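Fibroblast growth factor 18 (Homo sapiens, PDB 4CJM) acts as a secreted, heparin-binding growth factor that signals through FGF receptors to regulate cell proliferation, differentiation and migration, and is required for normal ossification and bone development. Local coordinates at residues A[91-95]-A[96-100]; A[114-117]-A[118-122]. All coordinates share one frame; numbering follows the deposited sequence.

Both contacts are local turns in the beta-trefoil domain of the growth factor, the part of the longer protein held by this chain, met one after the other between the start of strand 90-94 and strand 125-128. Contact 1 is partly buried and closes the end of strand 90-94, with Ser-94 well inside; contact 2 lies at the surface, on the long loop that leads to strand 125-128, and Thr-116 is its buried residue. In contact 1 a hydroxyl, a thioether and two aromatic rings do the work, whereas contact 2 relies on amides, a guanidinium and surrounding charges. The two meet where Trp-100 packs on Pro-114 and Thr-116, Trp-100 CA lying 3.7 Å from Thr-116 OG1.

Contact 1. Residues A[91-95]-A[96-100]; sequences ALMSA and KYSGW
Ser-94 OG accepts two backbone N-H groups where the chain leaves its strand: the amide of Tyr-97 N at 2.9 Å and that of Lys-96 N at 3.1 Å, the latter more bent (136°). With chi1 at 175° the hydroxyl lies opposite its own N and beside its carbonyl carbon, next to the N-H groups of Lys-96 and Tyr-97. The backbone then closes the loop, Ser-94 N giving a 2.8 Å bond to Trp-100 O. A type II beta turn spans Tyr-97 to Trp-100, with Gly-99 at its positive-phi position. Alongside runs Met-93, extended as far as SD and bent at chi3 (85°); Met-93 SD takes a weak but straight bond from Gly-99 N at 3.3 Å, while CE rests 3.6 Å from Ser-98 OG. The Tyr-97 ring is sandwiched, Lys-96 CG 3.4 Å above the centre of one face and Trp-100 CZ3 near the rim of the other; its hydroxyl hydrogen-bonds Glu-77. This turn follows strand 90-94, an outermost strand of the six-stranded antiparallel sheet, with strand 80-84 beside it and Met-61 of strand 58-61 touching both Ser-94 and Trp-100.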
loop_
_atom_site.group_PDB
_atom_site.type_symbol
_atom_site.label_atom_id
_atom_site.label_comp_id
_atom_site.label_asym_id
_atom_site.label_seq_id
_atom_site.Cartn_x
_atom_site.Cartn_y
_atom_site.Cartn_z
ATOM N N ALA A 91 -6.600 4.308 4.650
ATOM C CA ALA A 91 -6.526 4.190 3.190
ATOM C C ALA A 91 -5.288 4.883 2.649
ATOM O O ALA A 91 -4.744 5.801 3.281
ATOM C CB ALA A 91 -7.765 4.769 2.517
ATOM N N LEU A 92 -4.885 4.450 1.454
ATOM C CA LEU A 92 -3.721 4.995 0.772
ATOM C C LEU A 92 -4.090 5.453 -0.635
ATOM O O LEU A 92 -4.241 4.645 -1.547
ATOM C CB LEU A 92 -2.631 3.921 0.710
ATOM C CG LEU A 92 -2.056 3.482 2.070
ATOM C CD1 LEU A 92 -1.186 2.264 1.889
ATOM C CD2 LEU A 92 -1.264 4.595 2.761
ATOM N N MET A 93 -4.251 6.764 -0.805
ATOM C CA MET A 93 -4.602 7.341 -2.100
ATOM C C MET A 93 -3.329 7.724 -2.824
ATOM O O MET A 93 -2.422 8.272 -2.223
ATOM C CB MET A 93 -5.475 8.583 -1.919
ATOM C CG MET A 93 -5.977 9.194 -3.227
ATOM S SD MET A 93 -7.019 10.653 -3.003
ATOM C CE MET A 93 -5.820 11.960 -2.865
ATOM N N SER A 94 -3.280 7.480 -4.129
ATOM C CA SER A 94 -2.149 7.940 -4.943
ATOM C C SER A 94 -2.015 9.439 -4.858
ATOM O O SER A 94 -2.995 10.165 -5.030
ATOM C CB SER A 94 -2.309 7.541 -6.417
ATOM O OG SER A 94 -1.270 8.096 -7.200
ATOM N N ALA A 95 -0.798 9.896 -4.602
ATOM C CA ALA A 95 -0.475 11.312 -4.618
ATOM C C ALA A 95 -0.366 11.832 -6.034
ATOM O O ALA A 95 -0.432 13.033 -6.267
ATOM C CB ALA A 95 0.825 11.558 -3.885
ATOM N N LYS A 96 -0.166 10.937 -6.985
ATOM C CA LYS A 96 -0.039 11.335 -8.389
ATOM C C LYS A 96 -1.398 11.373 -9.049
ATOM O O LYS A 96 -1.672 12.236 -9.874
ATOM C CB LYS A 96 0.865 10.336 -9.119
ATOM C CG LYS A 96 1.067 10.584 -10.604
ATOM C CD LYS A 96 1.869 11.830 -10.864
ATOM C CE LYS A 96 1.902 12.148 -12.356
ATOM N NZ LYS A 96 2.540 11.032 -13.114
ATOM N N TYR A 97 -2.243 10.418 -8.678
ATOM C CA TYR A 97 -3.556 10.252 -9.282
ATOM C C TYR A 97 -4.629 10.292 -8.200
ATOM O O TYR A 97 -5.100 9.266 -7.727
ATOM C CB TYR A 97 -3.605 8.919 -10.024
ATOM C CG TYR A 97 -2.465 8.719 -10.999
ATOM C CD1 TYR A 97 -2.368 9.487 -12.154
ATOM C CD2 TYR A 97 -1.501 7.754 -10.777
ATOM C CE1 TYR A 97 -1.338 9.300 -13.056
ATOM C CE2 TYR A 97 -0.466 7.555 -11.668
ATOM C CZ TYR A 97 -0.390 8.331 -12.801
ATOM O OH TYR A 97 0.640 8.121 -13.679
ATOM N N SER A 98 -5.030 11.502 -7.839
ATOM C CA SER A 98 -6.058 11.715 -6.830
ATOM C C SER A 98 -7.321 10.939 -7.187
ATOM O O SER A 98 -7.661 10.792 -8.359
ATOM C CB SER A 98 -6.375 13.201 -6.707
ATOM O OG SER A 98 -7.421 13.447 -5.782
ATOM N N GLY A 99 -7.991 10.421 -6.170
ATOM C CA GLY A 99 -9.158 9.575 -6.372
ATOM C C GLY A 99 -8.872 8.096 -6.600
ATOM O O GLY A 99 -9.807 7.317 -6.642
ATOM N N TRP A 100 -7.594 7.713 -6.785
ATOM C CA TRP A 100 -7.183 6.304 -6.964
ATOM C C TRP A 100 -6.507 5.808 -5.711
ATOM O O TRP A 100 -5.679 6.496 -5.120
ATOM C CB TRP A 100 -6.187 6.131 -8.098
ATOM C CG TRP A 100 -6.649 6.564 -9.441
ATOM C CD1 TRP A 100 -7.824 7.197 -9.754
ATOM C CD2 TRP A 100 -5.919 6.449 -10.667
ATOM N NE1 TRP A 100 -7.885 7.457 -11.101
ATOM C CE2 TRP A 100 -6.723 7.022 -11.687
ATOM C CE3 TRP A 100 -4.665 5.931 -11.009
ATOM C CZ2 TRP A 100 -6.299 7.093 -13.032
ATOM C CZ3 TRP A 100 -4.252 5.998 -12.349
ATOM C CH2 TRP A 100 -5.071 6.564 -13.337
#

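Contact 2. Residues A[114-117]-A[118-122]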
loop_
_atom_site.group_PDB
_atom_site.type_symbol
_atom_site.label_atom_id
_atom_site.label_comp_id
_atom_site.label_asym_id
_atom_site.label_seq_id
_atom_site.Cartn_x
_atom_site.Cartn_y
_atom_site.Cartn_z
ATOM N N PRO A 114 -8.190 3.422 -11.106
ATOM C CA PRO A 114 -9.399 4.048 -11.638
ATOM C C PRO A 114 -10.684 3.411 -11.143
ATOM O O PRO A 114 -11.690 4.088 -11.030
ATOM C CB PRO A 114 -9.280 3.833 -13.156
ATOM C CG PRO A 114 -7.845 3.663 -13.405
ATOM C CD PRO A 114 -7.260 3.036 -12.177
ATOM N N LYS A 115 -10.656 2.112 -10.882
ATOM C CA LYS A 115 -11.862 1.398 -10.485
ATOM C C LYS A 115 -12.065 1.362 -8.982
ATOM O O LYS A 115 -12.892 0.610 -8.503
ATOM C CB LYS A 115 -11.838 -0.013 -11.068
ATOM C CG LYS A 115 -11.860 -0.007 -12.591
ATOM C CD LYS A 115 -11.921 -1.416 -13.155
ATOM C CE LYS A 115 -13.250 -2.089 -12.844
ATOM N NZ LYS A 115 -13.620 -3.101 -13.876
ATOM N N THR A 116 -11.306 2.167 -8.239
ATOM C CA THR A 116 -11.428 2.232 -6.780
ATOM C C THR A 116 -12.048 3.523 -6.305
ATOM O O THR A 116 -12.139 4.509 -7.057
ATOM C CB THR A 116 -10.060 2.147 -6.067
ATOM O OG1 THR A 116 -9.225 3.257 -6.453
ATOM C CG2 THR A 116 -9.371 0.827 -6.387
ATOM N N ARG A 117 -12.438 3.509 -5.033
ATOM C CA ARG A 117 -12.882 4.705 -4.325
ATOM C C ARG A 117 -12.765 4.475 -2.819
ATOM O O ARG A 117 -12.737 3.339 -2.371
ATOM C CB ARG A 117 -14.313 5.083 -4.731
ATOM C CG ARG A 117 -15.286 3.933 -4.598
ATOM C CD ARG A 117 -16.584 4.230 -5.297
ATOM N NE ARG A 117 -17.341 5.260 -4.599
ATOM C CZ ARG A 117 -18.506 5.736 -5.033
ATOM N NH1 ARG A 117 -19.027 5.286 -6.172
ATOM N NH2 ARG A 117 -19.154 6.663 -4.336
ATOM N N GLU A 118 -12.719 5.570 -2.070
ATOM C CA GLU A 118 -12.379 5.576 -0.660
ATOM C C GLU A 118 -13.296 4.715 0.196
ATOM O O GLU A 118 -12.834 4.101 1.166
ATOM C CB GLU A 118 -12.393 7.003 -0.110
ATOM C CG GLU A 118 -11.610 7.161 1.177
ATOM C CD GLU A 118 -11.630 8.574 1.723
ATOM O OE1 GLU A 118 -12.622 8.950 2.401
ATOM O OE2 GLU A 118 -10.638 9.300 1.516
ATOM N N ASN A 119 -14.578 4.642 -0.150
ATOM C CA ASN A 119 -15.527 3.895 0.679
ATOM C C ASN A 119 -15.527 2.379 0.440
ATOM O O ASN A 119 -16.214 1.658 1.148
ATOM C CB ASN A 119 -16.941 4.465 0.561
ATOM C CG ASN A 119 -17.544 4.279 -0.818
ATOM O OD1 ASN A 119 -17.006 3.580 -1.661
ATOM N ND2 ASN A 119 -18.656 4.937 -1.057
ATOM N N GLN A 120 -14.770 1.898 -0.541
ATOM C CA GLN A 120 -14.648 0.462 -0.773
ATOM C C GLN A 120 -13.800 -0.212 0.290
ATOM O O GLN A 120 -12.727 0.268 0.655
ATOM C CB GLN A 120 -13.976 0.174 -2.099
ATOM C CG GLN A 120 -14.784 0.529 -3.325
ATOM C CD GLN A 120 -14.001 0.317 -4.593
ATOM O OE1 GLN A 120 -12.814 -0.008 -4.569
ATOM N NE2 GLN A 120 -14.657 0.494 -5.709
ATOM N N GLN A 121 -14.293 -1.343 0.775
ATOM C CA GLN A 121 -13.561 -2.138 1.739
ATOM C C GLN A 121 -12.219 -2.573 1.185
ATOM O O GLN A 121 -11.235 -2.634 1.901
ATOM C CB GLN A 121 -14.378 -3.354 2.109
ATOM C CG GLN A 121 -15.687 -2.970 2.777
ATOM C CD GLN A 121 -16.317 -4.120 3.527
ATOM O OE1 GLN A 121 -15.964 -5.282 3.315
ATOM N NE2 GLN A 121 -17.223 -3.803 4.439
ATOM N N ASP A 122 -12.193 -2.841 -0.118
ATOM C CA ASP A 122 -10.978 -3.234 -0.816
ATOM C C ASP A 122 -9.805 -2.316 -0.498
ATOM O O ASP A 122 -8.677 -2.748 -0.584
ATOM C CB ASP A 122 -11.218 -3.280 -2.340
ATOM C CG ASP A 122 -12.156 -4.414 -2.763
ATOM O OD1 ASP A 122 -12.837 -4.989 -1.893
ATOM O OD2 ASP A 122 -12.251 -4.734 -3.973
#
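Glu-118 and Asn-119 occupy the corner of a type I beta turn that runs from Arg-117 to Gln-120, on the long loop preceding strand 125-128 of the beta-trefoil. Glu-118 follows Arg-117 directly, and its extended side chain ends in a salt bridge between Glu-118 OE2 and Lys-83 NZ.

Asn-119 folds back over Arg-117. With chi1 at 67°, its CG sits between the backbone N and the carbonyl carbon, which brings the amide alongside the arginine chain. Asn-119 OD1 is 3.4 Å from Arg-117 CG, and Asn-119 ND2 lies 3.7 Å from Arg-117 NH2. The amide and guanidinium planes are only 11° apart, so the two flat groups are almost parallel although Asn-119 OD1 approaches the guanidinium obliquely.

Gln-120 completes the turn and makes both hydrogen bonds of the contact. Gln-120 N donates to Arg-117 O at 3.1 Å, closing the turn. Its side chain, extended beyond CG, runs back past Arg-117 toward Thr-116 and Lys-115, crossing the side chains of Arg-117 and Thr-116 at about a right angle. Gln-120 OE1 accepts a bond from Arg-111 NH1, and Arg-111 also bonds to Lys-115 O through NH2 and forms a salt bridge with Asp-122, so one guanidinium reaches both 114-117 and 118-122. Gln-120 OE1 lies 3.4 Å from Thr-116 CA. The hydroxyl of that threonine, Thr-116 OG1, is engaged by Gly-113 O and Tyr-101 N. At the other end of the amide, Gln-120 NE2 makes a weak, nearly straight bond to Lys-115 O, 3.3 Å long with an angle of 165° at the hydrogen.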